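Local coordinates for ribonucleoside-diphosphate reductase small chain 2 (Saccharomyces cerevisiae, PDB 1JK0), which helps convert ribonucleotides to deoxyribonucleotides for DNA synthesis and is required for proper folding of its partner small chain and assembly with the large subunits, at residues K23-L28 with L234-N239; H43-A48 with N110-S115; S55-E60 with N213-R218; E165-N170 with E244-E249. All coordinates share one frame; numbering follows the deposited sequence.

Contact 1. Residues K23-L28 with L234-N239; sequences KDEILL and LRTKPN
The carboxylate of Glu25 reaches across to Arg235 and Thr236 and gathers the polar groups of the 234-239 loop. Its CG stands anti to the carbonyl carbon (chi1 -61°) and the chain bends at chi2 (-61°), bringing the carboxylate toward 234-239 although the bond to CB does not aim there. Glu25 OE1 uses its syn lone pair for Arg235 N, at 2.9 Å and almost straight (164°). Glu25 OE2 accepts from two protein donors: Thr236 OG1 arrives nearly in line with the C-O bond at 3.0 Å, and Thr236 N meets the syn side. A water is its third donor and also donates to Thr236 O. An acidic side chain thus clasps two consecutive backbone amides, joining the loop after helix 13-21 to the connection between helices 207-232 and 240-258 of this ferritin-like, all-helical fold. Arg235, extended from CG to NE, runs past Glu25 in the opposite direction with the charged groups out of contact, and one face of its guanidinium lies over Ile26 CG2, which is 3.2 Å from Arg235 NH2. On the apolar side, Leu234 CD1 meets Leu27 CD2 at 3.7 Å, the two side chains crossing at about a right angle; Leu234 also rests on Tyr175, and Leu27 on Tyr42.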
loop_
_atom_site.group_PDB
_atom_site.type_symbol
_atom_site.label_atom_id
_atom_site.label_comp_id
_atom_site.label_asym_id
_atom_site.label_seq_id
_atom_site.Cartn_x
_atom_site.Cartn_y
_atom_site.Cartn_z
ATOM N N LYS B 23 12.293 22.023 -11.427
ATOM C CA LYS B 23 11.329 22.634 -10.521
ATOM C C LYS B 23 10.044 23.013 -11.246
ATOM O O LYS B 23 8.977 23.072 -10.639
ATOM C CB LYS B 23 11.940 23.869 -9.863
ATOM C CG LYS B 23 11.516 24.073 -8.421
ATOM C CD LYS B 23 12.528 24.965 -7.703
ATOM C CE LYS B 23 12.178 25.177 -6.236
ATOM N NZ LYS B 23 13.232 25.963 -5.535
ATOM N N ASP B 24 10.146 23.271 -12.543
ATOM C CA ASP B 24 8.970 23.632 -13.324
ATOM C C ASP B 24 8.209 22.378 -13.711
ATOM O O ASP B 24 7.103 22.472 -14.239
ATOM C CB ASP B 24 9.345 24.385 -14.611
ATOM C CG ASP B 24 10.356 25.485 -14.372
ATOM O OD1 ASP B 24 10.316 26.093 -13.279
ATOM O OD2 ASP B 24 11.179 25.750 -15.281
ATOM N N GLU B 25 8.796 21.205 -13.472
ATOM C CA GLU B 25 8.122 19.954 -13.816
ATOM C C GLU B 25 6.916 19.743 -12.894
ATOM O O GLU B 25 7.059 19.449 -11.705
ATOM C CB GLU B 25 9.075 18.760 -13.698
ATOM C CG GLU B 25 10.307 18.790 -14.612
ATOM C CD GLU B 25 9.988 18.804 -16.112
ATOM O OE1 GLU B 25 8.933 18.278 -16.530
ATOM O OE2 GLU B 25 10.819 19.333 -16.881
ATOM N N ILE B 26 5.728 19.911 -13.466
ATOM C CA ILE B 26 4.466 19.755 -12.753
ATOM C C ILE B 26 4.358 18.338 -12.205
ATOM O O ILE B 26 3.682 18.085 -11.213
ATOM C CB ILE B 26 3.277 20.012 -13.706
ATOM C CG1 ILE B 26 3.205 18.899 -14.754
ATOM C CG2 ILE B 26 3.455 21.336 -14.422
ATOM C CD1 ILE B 26 2.040 19.019 -15.705
ATOM N N LEU B 27 5.042 17.422 -12.878
ATOM C CA LEU B 27 5.067 16.011 -12.525
ATOM C C LEU B 27 5.730 15.822 -11.168
ATOM O O LEU B 27 5.202 15.143 -10.298
ATOM C CB LEU B 27 5.847 15.252 -13.601
ATOM C CG LEU B 27 5.365 13.874 -14.044
ATOM C CD1 LEU B 27 3.930 13.955 -14.500
ATOM C CD2 LEU B 27 6.249 13.370 -15.158
ATOM N N LEU B 28 6.894 16.437 -11.002
ATOM C CA LEU B 28 7.659 16.351 -9.761
ATOM C C LEU B 28 7.177 17.391 -8.783
ATOM O O LEU B 28 7.513 17.358 -7.603
ATOM C CB LEU B 28 9.132 16.603 -10.042
ATOM C CG LEU B 28 9.738 15.644 -11.055
ATOM C CD1 LEU B 28 11.062 16.212 -11.547
ATOM C CD2 LEU B 28 9.903 14.266 -10.415
ATOM N N LEU B 234 7.893 14.875 -19.506
ATOM C CA LEU B 234 8.886 15.757 -18.924
ATOM C C LEU B 234 9.153 16.903 -19.893
ATOM O O LEU B 234 9.424 16.674 -21.074
ATOM C CB LEU B 234 10.164 14.973 -18.651
ATOM C CG LEU B 234 10.658 14.902 -17.205
ATOM C CD1 LEU B 234 9.502 14.814 -16.212
ATOM C CD2 LEU B 234 11.573 13.705 -17.093
ATOM N N ARG B 235 9.067 18.131 -19.388
ATOM C CA ARG B 235 9.272 19.335 -20.190
ATOM C C ARG B 235 10.716 19.556 -20.630
ATOM O O ARG B 235 10.982 20.124 -21.696
ATOM C CB ARG B 235 8.822 20.542 -19.394
ATOM C CG ARG B 235 7.351 20.588 -19.160
ATOM C CD ARG B 235 7.075 21.611 -18.103
ATOM N NE ARG B 235 5.658 21.858 -17.928
ATOM C CZ ARG B 235 5.189 22.825 -17.158
ATOM N NH1 ARG B 235 6.037 23.608 -16.504
ATOM N NH2 ARG B 235 3.884 23.021 -17.056
ATOM N N THR B 236 11.635 19.109 -19.785
ATOM C CA THR B 236 13.065 19.236 -20.015
ATOM C C THR B 236 13.652 17.830 -20.143
ATOM O O THR B 236 13.821 17.131 -19.140
ATOM C CB THR B 236 13.735 19.933 -18.813
ATOM O OG1 THR B 236 12.870 20.961 -18.322
ATOM C CG2 THR B 236 15.060 20.544 -19.210
ATOM N N LYS B 237 13.947 17.408 -21.366
ATOM C CA LYS B 237 14.532 16.090 -21.576
ATOM C C LYS B 237 16.049 16.235 -21.441
ATOM O O LYS B 237 16.590 17.319 -21.617
ATOM C CB LYS B 237 14.196 15.579 -22.973
ATOM C CG LYS B 237 12.717 15.612 -23.343
ATOM C CD LYS B 237 11.984 14.390 -22.825
ATOM C CE LYS B 237 10.679 14.163 -23.581
ATOM N NZ LYS B 237 9.751 15.323 -23.470
ATOM N N PRO B 238 16.753 15.150 -21.100
ATOM C CA PRO B 238 18.210 15.233 -20.966
ATOM C C PRO B 238 18.795 15.082 -22.368
ATOM O O PRO B 238 18.046 14.826 -23.313
ATOM C CB PRO B 238 18.535 14.055 -20.069
ATOM C CG PRO B 238 17.553 13.025 -20.562
ATOM C CD PRO B 238 16.264 13.813 -20.720
ATOM N N ASN B 239 20.112 15.227 -22.510
ATOM C CA ASN B 239 20.747 15.130 -23.832
ATOM C C ASN B 239 20.536 13.768 -24.476
ATOM O O ASN B 239 20.697 12.737 -23.826
ATOM C CB ASN B 239 22.248 15.400 -23.732
ATOM C CG ASN B 239 22.831 15.914 -25.037
ATOM O OD1 ASN B 239 22.868 17.125 -25.277
ATOM N ND2 ASN B 239 23.268 14.998 -25.895
HETATM O O HOH W 1 13.396 18.135 -16.339
#

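Contact 2. Residues H43-A48 with N110-S115; sequences HEIWAA and NPEGKS
Ile45 and Trp46 on one helix both pack on Glu112 of the other, Ile45 at CB and Trp46 at CG, in a helix-helix packing where 43-48 and 111-115 run nearly parallel, 28° between their directions and 8.4 Å between the axes. The pair belongs to the ferritin-like helical fold, with helix 43-54 laid along the start of helix 111-138. Ile45 points at the second helix: CG1 and CD1 lie across Glu112 CB at roughly a right angle, and CD1 continues to the backbone at Gly113, 3.3 Å from its N, and to Asn110 ND2, which comes from the opposite direction. Trp46, with CG anti to the backbone N (chi1 -173°), sets its ring 89° from the carboxylate plane of Glu112, with CE3 3.9 Å from Glu112 CG. The buried carboxylate pairs with Arg34 through OE2 and accepts Lys41 N and Tyr42 N at OE1. Asn110, in the N-cap position, donates a hydrogen bond from ND2 to Glu112 OE2 at 3.3 Å, from above the carboxylate plane. An alanine at Asn110 removes the amide, which would probably leave Glu112 OE2 to Arg34 and open a gap beside Ile45 CD1. Farther along, Ser115 OG sits near the plane of the Trp46 ring, at its edge, 4.3 Å from Trp46 CZ3.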
loop_
_atom_site.group_PDB
_atom_site.type_symbol
_atom_site.label_atom_id
_atom_site.label_comp_id
_atom_site.label_asym_id
_atom_site.label_seq_id
_atom_site.Cartn_x
_atom_site.Cartn_y
_atom_site.Cartn_z
ATOM N N HIS B 43 -4.760 11.820 -16.961
ATOM C CA HIS B 43 -5.471 10.792 -17.711
ATOM C C HIS B 43 -4.605 9.652 -18.203
ATOM O O HIS B 43 -4.980 8.491 -18.114
ATOM C CB HIS B 43 -6.201 11.434 -18.885
ATOM C CG HIS B 43 -7.175 12.493 -18.475
ATOM N ND1 HIS B 43 -8.258 12.232 -17.667
ATOM C CD2 HIS B 43 -7.208 13.823 -18.728
ATOM C CE1 HIS B 43 -8.915 13.355 -17.435
ATOM N NE2 HIS B 43 -8.298 14.335 -18.070
ATOM N N GLU B 44 -3.443 10.004 -18.725
ATOM C CA GLU B 44 -2.488 9.044 -19.257
ATOM C C GLU B 44 -1.989 8.034 -18.231
ATOM O O GLU B 44 -2.162 6.831 -18.432
ATOM C CB GLU B 44 -1.289 9.781 -19.875
ATOM C CG GLU B 44 -1.246 11.312 -19.628
ATOM C CD GLU B 44 -1.113 11.728 -18.158
ATOM O OE1 GLU B 44 -0.215 12.521 -17.837
ATOM O OE2 GLU B 44 -1.898 11.278 -17.319
ATOM N N ILE B 45 -1.373 8.494 -17.140
ATOM C CA ILE B 45 -0.882 7.537 -16.150
ATOM C C ILE B 45 -2.041 6.773 -15.513
ATOM O O ILE B 45 -1.879 5.600 -15.172
ATOM C CB ILE B 45 0.010 8.192 -15.042
ATOM C CG1 ILE B 45 -0.801 9.157 -14.207
ATOM C CG2 ILE B 45 1.170 8.951 -15.665
ATOM C CD1 ILE B 45 0.061 9.975 -13.265
ATOM N N TRP B 46 -3.207 7.419 -15.387
ATOM C CA TRP B 46 -4.394 6.773 -14.793
ATOM C C TRP B 46 -4.841 5.589 -15.649
ATOM O O TRP B 46 -5.130 4.508 -15.125
ATOM C CB TRP B 46 -5.556 7.779 -14.648
ATOM C CG TRP B 46 -6.815 7.306 -13.887
ATOM C CD1 TRP B 46 -8.114 7.333 -14.359
ATOM C CD2 TRP B 46 -6.914 6.902 -12.511
ATOM N NE1 TRP B 46 -9.001 6.988 -13.362
ATOM C CE2 TRP B 46 -8.295 6.718 -12.220
ATOM C CE3 TRP B 46 -5.982 6.687 -11.493
ATOM C CZ2 TRP B 46 -8.751 6.326 -10.954
ATOM C CZ3 TRP B 46 -6.448 6.296 -10.225
ATOM C CH2 TRP B 46 -7.816 6.124 -9.974
ATOM N N ALA B 47 -4.903 5.796 -16.964
ATOM C CA ALA B 47 -5.306 4.734 -17.877
ATOM C C ALA B 47 -4.242 3.648 -17.804
ATOM O O ALA B 47 -4.537 2.467 -17.986
ATOM C CB ALA B 47 -5.431 5.263 -19.284
ATOM N N ALA B 48 -3.001 4.042 -17.531
ATOM C CA ALA B 48 -1.942 3.046 -17.410
ATOM C C ALA B 48 -2.218 2.208 -16.160
ATOM O O ALA B 48 -2.083 0.987 -16.181
ATOM C CB ALA B 48 -0.583 3.716 -17.304
ATOM N N ASN B 110 1.394 12.650 -7.271
ATOM C CA ASN B 110 -0.025 12.577 -7.605
ATOM C C ASN B 110 -0.615 11.185 -7.360
ATOM O O ASN B 110 0.080 10.166 -7.459
ATOM C CB ASN B 110 -0.298 13.052 -9.037
ATOM C CG ASN B 110 0.414 12.235 -10.075
ATOM O OD1 ASN B 110 1.554 12.523 -10.424
ATOM N ND2 ASN B 110 -0.252 11.199 -10.580
ATOM N N PRO B 111 -1.921 11.129 -7.037
ATOM C CA PRO B 111 -2.652 9.890 -6.755
ATOM C C PRO B 111 -2.601 8.920 -7.917
ATOM O O PRO B 111 -2.519 7.706 -7.724
ATOM C CB PRO B 111 -4.079 10.368 -6.504
ATOM C CG PRO B 111 -3.954 11.868 -6.302
ATOM C CD PRO B 111 -2.858 12.249 -7.221
ATOM N N GLU B 112 -2.665 9.452 -9.131
ATOM C CA GLU B 112 -2.631 8.607 -10.309
ATOM C C GLU B 112 -1.336 7.775 -10.313
ATOM O O GLU B 112 -1.389 6.546 -10.253
ATOM C CB GLU B 112 -2.756 9.468 -11.579
ATOM C CG GLU B 112 -4.135 10.162 -11.786
ATOM C CD GLU B 112 -4.196 11.632 -11.301
ATOM O OE1 GLU B 112 -5.073 12.383 -11.803
ATOM O OE2 GLU B 112 -3.392 12.030 -10.414
ATOM N N GLY B 113 -0.181 8.444 -10.347
ATOM C CA GLY B 113 1.102 7.748 -10.356
ATOM C C GLY B 113 1.383 6.828 -9.176
ATOM O O GLY B 113 1.834 5.690 -9.350
ATOM N N LYS B 114 1.129 7.298 -7.964
ATOM C CA LYS B 114 1.388 6.461 -6.802
ATOM C C LYS B 114 0.509 5.221 -6.801
ATOM O O LYS B 114 0.872 4.201 -6.229
ATOM C CB LYS B 114 1.178 7.251 -5.518
ATOM C CG LYS B 114 2.148 8.375 -5.331
ATOM C CD LYS B 114 1.730 9.243 -4.155
ATOM C CE LYS B 114 2.471 10.571 -4.175
ATOM N NZ LYS B 114 3.937 10.404 -3.971
ATOM N N SER B 115 -0.657 5.299 -7.423
ATOM C CA SER B 115 -1.514 4.126 -7.479
ATOM C C SER B 115 -0.858 3.090 -8.388
ATOM O O SER B 115 -0.824 1.893 -8.070
ATOM C CB SER B 115 -2.892 4.495 -8.019
ATOM O OG SER B 115 -3.494 5.448 -7.164
#

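Contact 3. Residues S55-E60 with N213-R218; sequences SFWTAE and NRNICR
Trp57 lies against helix 207-232 chiefly through amide-on-ring packing with Asn215. The ND2 of Asn215 sits 3.5 Å above the plane of the Trp57 ring, over its centre, with the amide tilted 45° to the ring; Asn215 CB covers the same system farther along, 3.4 Å from Trp57 CZ2. Apolar contact is added at the ring's edge, where Ile216 CG1 approaches Trp57 CZ2 at 3.9 Å, close to the ring plane.

Polar groups lie near one another without bonding across the segments. Arg218 brings NH2 to 3.5 Å from Trp57 NE1, but both are donors; the indole N-H is instead given to Asp219 OD2. Arg218 bends at chi3 (50°), which carries the guanidinium back beside Asn215, where NH1 makes a weak bond to OD1. The guanidinium and indole planes are 80° apart. Ser55 CB lies over a guanidinium face, while its OG bonds to Val52 O.

The indole also meets the ring of Tyr127, bridging helices 111-138 and 207-232, and Ile216 touches Tyr131, the predicted active-site residue. A tryptophan hydrogen-bonded to an aspartate beside this site resembles the Trp-Asp pair of the radical-transfer path in class I small subunits.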
loop_
_atom_site.group_PDB
_atom_site.type_symbol
_atom_site.label_atom_id
_atom_site.label_comp_id
_atom_site.label_asym_id
_atom_site.label_seq_id
_atom_site.Cartn_x
_atom_site.Cartn_y
_atom_site.Cartn_z
ATOM N N SER B 55 -5.351 -6.526 -15.233
ATOM C CA SER B 55 -4.609 -7.758 -15.475
ATOM C C SER B 55 -4.193 -8.498 -14.208
ATOM O O SER B 55 -3.507 -9.524 -14.284
ATOM C CB SER B 55 -3.350 -7.457 -16.285
ATOM O OG SER B 55 -2.312 -6.922 -15.453
ATOM N N PHE B 56 -4.584 -7.980 -13.049
ATOM C CA PHE B 56 -4.235 -8.613 -11.785
ATOM C C PHE B 56 -4.403 -10.149 -11.788
ATOM O O PHE B 56 -5.490 -10.673 -12.035
ATOM C CB PHE B 56 -5.073 -7.994 -10.672
ATOM C CG PHE B 56 -4.936 -8.682 -9.351
ATOM C CD1 PHE B 56 -3.758 -8.587 -8.621
ATOM C CD2 PHE B 56 -5.973 -9.442 -8.845
ATOM C CE1 PHE B 56 -3.613 -9.243 -7.397
ATOM C CE2 PHE B 56 -5.841 -10.100 -7.628
ATOM C CZ PHE B 56 -4.654 -10.002 -6.903
ATOM N N TRP B 57 -3.315 -10.864 -11.521
ATOM C CA TRP B 57 -3.341 -12.321 -11.467
ATOM C C TRP B 57 -2.542 -12.780 -10.241
ATOM O O TRP B 57 -1.802 -11.996 -9.627
ATOM C CB TRP B 57 -2.742 -12.923 -12.743
ATOM C CG TRP B 57 -1.340 -12.466 -13.049
ATOM C CD1 TRP B 57 -0.960 -11.260 -13.576
ATOM C CD2 TRP B 57 -0.127 -13.206 -12.822
ATOM N NE1 TRP B 57 0.411 -11.208 -13.692
ATOM C CE2 TRP B 57 0.945 -12.387 -13.240
ATOM C CE3 TRP B 57 0.155 -14.483 -12.306
ATOM C CZ2 TRP B 57 2.283 -12.807 -13.161
ATOM C CZ3 TRP B 57 1.477 -14.899 -12.226
ATOM C CH2 TRP B 57 2.529 -14.062 -12.655
ATOM N N THR B 58 -2.683 -14.048 -9.880
ATOM C CA THR B 58 -1.977 -14.562 -8.717
ATOM C C THR B 58 -1.285 -15.904 -8.983
ATOM O O THR B 58 -1.473 -16.521 -10.037
ATOM C CB THR B 58 -2.940 -14.727 -7.546
ATOM O OG1 THR B 58 -3.976 -15.654 -7.906
ATOM C CG2 THR B 58 -3.558 -13.369 -7.176
ATOM N N ALA B 59 -0.456 -16.340 -8.040
ATOM C CA ALA B 59 0.244 -17.608 -8.189
ATOM C C ALA B 59 -0.785 -18.761 -8.292
ATOM O O ALA B 59 -0.634 -19.684 -9.105
ATOM C CB ALA B 59 1.189 -17.811 -7.001
ATOM N N GLU B 60 -1.841 -18.683 -7.484
ATOM C CA GLU B 60 -2.887 -19.700 -7.489
ATOM C C GLU B 60 -3.482 -19.903 -8.877
ATOM O O GLU B 60 -3.878 -21.004 -9.224
ATOM C CB GLU B 60 -4.022 -19.332 -6.527
ATOM C CG GLU B 60 -3.721 -19.509 -5.042
ATOM C CD GLU B 60 -2.745 -18.485 -4.493
ATOM O OE1 GLU B 60 -2.429 -18.570 -3.288
ATOM O OE2 GLU B 60 -2.294 -17.596 -5.255
ATOM N N ASN B 213 5.376 -16.984 -17.335
ATOM C CA ASN B 213 6.329 -16.173 -18.071
ATOM C C ASN B 213 5.608 -15.187 -18.974
ATOM O O ASN B 213 5.947 -14.014 -19.010
ATOM C CB ASN B 213 7.261 -17.047 -18.910
ATOM C CG ASN B 213 8.410 -16.252 -19.517
ATOM O OD1 ASN B 213 9.329 -15.832 -18.811
ATOM N ND2 ASN B 213 8.354 -16.030 -20.827
ATOM N N ARG B 214 4.611 -15.659 -19.709
ATOM C CA ARG B 214 3.866 -14.768 -20.595
ATOM C C ARG B 214 3.411 -13.518 -19.818
ATOM O O ARG B 214 3.550 -12.390 -20.298
ATOM C CB ARG B 214 2.652 -15.503 -21.177
ATOM C CG ARG B 214 2.033 -14.862 -22.413
ATOM C CD ARG B 214 0.909 -15.738 -23.036
ATOM N NE ARG B 214 1.332 -17.122 -23.281
ATOM C CZ ARG B 214 1.076 -18.148 -22.466
ATOM N NH1 ARG B 214 0.382 -17.963 -21.350
ATOM N NH2 ARG B 214 1.543 -19.360 -22.742
ATOM N N ASN B 215 2.896 -13.733 -18.607
ATOM C CA ASN B 215 2.400 -12.653 -17.747
ATOM C C ASN B 215 3.433 -11.656 -17.248
ATOM O O ASN B 215 3.287 -10.449 -17.412
ATOM C CB ASN B 215 1.713 -13.227 -16.510
ATOM C CG ASN B 215 0.454 -13.960 -16.833
ATOM O OD1 ASN B 215 -0.202 -13.679 -17.832
ATOM N ND2 ASN B 215 0.087 -14.894 -15.972
ATOM N N ILE B 216 4.452 -12.176 -16.580
ATOM C CA ILE B 216 5.502 -11.349 -16.022
ATOM C C ILE B 216 6.071 -10.463 -17.126
ATOM O O ILE B 216 6.277 -9.259 -16.937
ATOM C CB ILE B 216 6.608 -12.242 -15.379
ATOM C CG1 ILE B 216 5.993 -13.053 -14.232
ATOM C CG2 ILE B 216 7.762 -11.388 -14.864
ATOM C CD1 ILE B 216 6.949 -14.002 -13.535
ATOM N N CYS B 217 6.281 -11.054 -18.292
ATOM C CA CYS B 217 6.828 -10.321 -19.409
ATOM C C CYS B 217 5.851 -9.240 -19.809
ATOM O O CYS B 217 6.253 -8.125 -20.118
ATOM C CB CYS B 217 7.081 -11.259 -20.587
ATOM S SG CYS B 217 8.265 -10.625 -21.776
ATOM N N ARG B 218 4.565 -9.556 -19.806
ATOM C CA ARG B 218 3.575 -8.548 -20.175
ATOM C C ARG B 218 3.580 -7.369 -19.176
ATOM O O ARG B 218 3.597 -6.199 -19.575
ATOM C CB ARG B 218 2.177 -9.169 -20.235
ATOM C CG ARG B 218 1.103 -8.217 -20.766
ATOM C CD ARG B 218 -0.266 -8.599 -20.236
ATOM N NE ARG B 218 -0.191 -8.764 -18.791
ATOM C CZ ARG B 218 -0.543 -9.869 -18.149
ATOM N NH1 ARG B 218 -1.008 -10.905 -18.828
ATOM N NH2 ARG B 218 -0.396 -9.945 -16.833
#

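Contact 4. Residues E165-N170 with E244-E249; sequences ERWISN and EKIITE
Trp167 lays its indole on helix 240-258, chiefly on Ile246. From CB, which points at that helix, CG is placed anti to the carbonyl carbon (chi1 -46°), and the ring starts with Trp167 CG 4.0 Å from Ile246 CG2. Along the five-membered ring, Trp167 CD1 is 3.8 Å from Ile246 CG2, and NE1 stays beside the same methyl. Deeper in, CD2 and CE2 come under Ile246 CG1, which stands over the six-membered ring in a CH-pi contact, while Trp167 CE3 meets Ile246 CD1 at 3.5 Å. At the far end Trp167 CZ2 has Glu249 OE1 near the ring plane, 3.6 Å away at the edge; CZ3 and CH2 both lie under Ile246 CG1, and Trp167 CH2 finishes 4.3 Å from Lys245 CB. The opposite face of the indole is backed by Arg166 CD, toward the rim. From the arginine a salt bridge is modelled, Arg166 NH1 to Glu249 OE2 at 2.7 Å, though OE2 is not surely placed. An alanine at Trp167 would probably open a gap between Ile246 and Arg166 CD, leaving the isoleucine without its aromatic partner. The contact ties residues 166 and 167, on the helix 155-166 side, to helix 240-258, with Trp167 also touching Phe163 of helix 155-166 and Ala181 of helix 175-188.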
loop_
_atom_site.group_PDB
_atom_site.type_symbol
_atom_site.label_atom_id
_atom_site.label_comp_id
_atom_site.label_asym_id
_atom_site.label_seq_id
_atom_site.Cartn_x
_atom_site.Cartn_y
_atom_site.Cartn_z
ATOM N N GLU B 165 23.934 1.976 -9.437
ATOM C CA GLU B 165 24.739 2.836 -8.572
ATOM C C GLU B 165 25.235 4.053 -9.344
ATOM O O GLU B 165 25.667 5.043 -8.753
ATOM C CB GLU B 165 25.943 2.065 -8.036
ATOM C CG GLU B 165 26.829 2.886 -7.119
ATOM C CD GLU B 165 26.117 3.284 -5.843
ATOM O OE1 GLU B 165 26.202 4.470 -5.455
ATOM O OE2 GLU B 165 25.476 2.404 -5.225
ATOM N N ARG B 166 25.152 3.975 -10.668
ATOM C CA ARG B 166 25.622 5.044 -11.540
ATOM C C ARG B 166 24.593 6.136 -11.853
ATOM O O ARG B 166 24.819 7.312 -11.560
ATOM C CB ARG B 166 26.145 4.428 -12.848
ATOM C CG ARG B 166 27.044 5.336 -13.680
ATOM C CD ARG B 166 27.439 4.703 -15.022
ATOM N NE ARG B 166 28.203 3.464 -14.877
ATOM C CZ ARG B 166 27.678 2.241 -14.876
ATOM N NH1 ARG B 166 26.371 2.072 -15.013
ATOM N NH2 ARG B 166 28.464 1.182 -14.738
ATOM N N TRP B 167 23.464 5.748 -12.440
ATOM C CA TRP B 167 22.445 6.721 -12.811
ATOM C C TRP B 167 21.309 6.954 -11.810
ATOM O O TRP B 167 20.798 8.069 -11.712
ATOM C CB TRP B 167 21.846 6.347 -14.164
ATOM C CG TRP B 167 22.858 5.980 -15.219
ATOM C CD1 TRP B 167 23.319 4.732 -15.507
ATOM C CD2 TRP B 167 23.483 6.865 -16.162
ATOM N NE1 TRP B 167 24.183 4.779 -16.579
ATOM C CE2 TRP B 167 24.300 6.076 -16.999
ATOM C CE3 TRP B 167 23.427 8.247 -16.383
ATOM C CZ2 TRP B 167 25.053 6.619 -18.039
ATOM C CZ3 TRP B 167 24.179 8.788 -17.422
ATOM C CH2 TRP B 167 24.980 7.972 -18.235
ATOM N N ILE B 168 20.914 5.923 -11.066
ATOM C CA ILE B 168 19.820 6.054 -10.099
ATOM C C ILE B 168 20.213 6.461 -8.675
ATOM O O ILE B 168 19.704 7.448 -8.149
ATOM C CB ILE B 168 19.014 4.740 -9.973
ATOM C CG1 ILE B 168 18.486 4.305 -11.334
ATOM C CG2 ILE B 168 17.872 4.929 -8.984
ATOM C CD1 ILE B 168 17.755 2.986 -11.275
ATOM N N SER B 169 21.097 5.685 -8.046
ATOM C CA SER B 169 21.521 5.952 -6.665
ATOM C C SER B 169 22.405 7.187 -6.525
ATOM O O SER B 169 22.255 7.962 -5.578
ATOM C CB SER B 169 22.251 4.733 -6.089
ATOM O OG SER B 169 21.414 3.588 -6.083
ATOM N N ASN B 170 23.325 7.358 -7.473
ATOM C CA ASN B 170 24.244 8.493 -7.484
ATOM C C ASN B 170 23.509 9.816 -7.272
ATOM O O ASN B 170 22.540 10.120 -7.965
ATOM C CB ASN B 170 25.026 8.511 -8.812
ATOM C CG ASN B 170 25.718 9.839 -9.074
ATOM O OD1 ASN B 170 26.230 10.474 -8.154
ATOM N ND2 ASN B 170 25.751 10.254 -10.337
ATOM N N GLU B 244 21.264 7.181 -24.897
ATOM C CA GLU B 244 21.947 6.091 -25.570
ATOM C C GLU B 244 23.153 5.628 -24.743
ATOM O O GLU B 244 23.630 4.507 -24.910
ATOM C CB GLU B 244 22.399 6.532 -26.962
ATOM C CG GLU B 244 22.950 5.402 -27.808
ATOM C CD GLU B 244 23.277 5.837 -29.222
ATOM O OE1 GLU B 244 24.107 6.755 -29.390
ATOM O OE2 GLU B 244 22.703 5.260 -30.167
ATOM N N LYS B 245 23.641 6.489 -23.848
ATOM C CA LYS B 245 24.783 6.140 -23.006
ATOM C C LYS B 245 24.353 5.279 -21.819
ATOM O O LYS B 245 25.138 4.478 -21.309
ATOM C CB LYS B 245 25.499 7.401 -22.493
ATOM C CG LYS B 245 26.363 8.128 -23.534
ATOM C CD LYS B 245 27.155 9.306 -22.922
ATOM C CE LYS B 245 28.211 8.832 -21.914
ATOM N NZ LYS B 245 28.970 9.940 -21.262
ATOM N N ILE B 246 23.104 5.443 -21.388
ATOM C CA ILE B 246 22.574 4.677 -20.263
ATOM C C ILE B 246 22.126 3.280 -20.693
ATOM O O ILE B 246 22.386 2.298 -19.999
ATOM C CB ILE B 246 21.392 5.414 -19.611
ATOM C CG1 ILE B 246 21.854 6.799 -19.154
ATOM C CG2 ILE B 246 20.865 4.621 -18.424
ATOM C CD1 ILE B 246 20.762 7.655 -18.571
ATOM N N ILE B 247 21.461 3.198 -21.842
ATOM C CA ILE B 247 20.987 1.918 -22.358
ATOM C C ILE B 247 22.129 0.967 -22.702
ATOM O O ILE B 247 22.161 -0.178 -22.238
ATOM C CB ILE B 247 20.129 2.107 -23.621
ATOM C CG1 ILE B 247 18.708 2.502 -23.226
ATOM C CG2 ILE B 247 20.132 0.830 -24.453
ATOM C CD1 ILE B 247 18.609 3.859 -22.586
ATOM N N THR B 248 23.052 1.441 -23.534
ATOM C CA THR B 248 24.192 0.643 -23.957
ATOM C C THR B 248 24.793 -0.093 -22.769
ATOM O O THR B 248 24.890 -1.323 -22.780
ATOM C CB THR B 248 25.269 1.522 -24.617
ATOM O OG1 THR B 248 24.750 2.084 -25.824
ATOM C CG2 THR B 248 26.495 0.700 -24.960
ATOM N N GLU B 249 25.182 0.657 -21.742
ATOM C CA GLU B 249 25.770 0.060 -20.544
ATOM C C GLU B 249 24.963 -1.127 -20.001
ATOM O O GLU B 249 25.540 -2.150 -19.629
ATOM C CB GLU B 249 25.926 1.114 -19.444
ATOM C CG GLU B 249 26.728 2.325 -19.861
ATOM C CD GLU B 249 27.148 3.181 -18.682
ATOM O OE1 GLU B 249 27.643 4.304 -18.916
ATOM O OE2 GLU B 249 26.999 2.731 -17.524
#

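In the fold
Contact 3 is the one nearest the predicted active site: the side chain of Ile216 lies about 4 Å from that of Tyr131, whereas the other three lie away from it. Helix 207-232 links several regions, since it carries 213-218, leads into the 234-239 loop of contact 1, and touches Ile45 of contact 2 through Phe226, Leu229 and Leu230. Contacts 1 and 2 are neighbours, their centres about 17 Å apart and nearest atoms about 4 Å, while contact 1 is about 33 Å, centre to centre, from contact 3 across the chain's centre. Contact 4, whose 244-249 half lies on the helix following 234-239, is about 18 Å between centres from contact 1 and about 28 Å from contact 3.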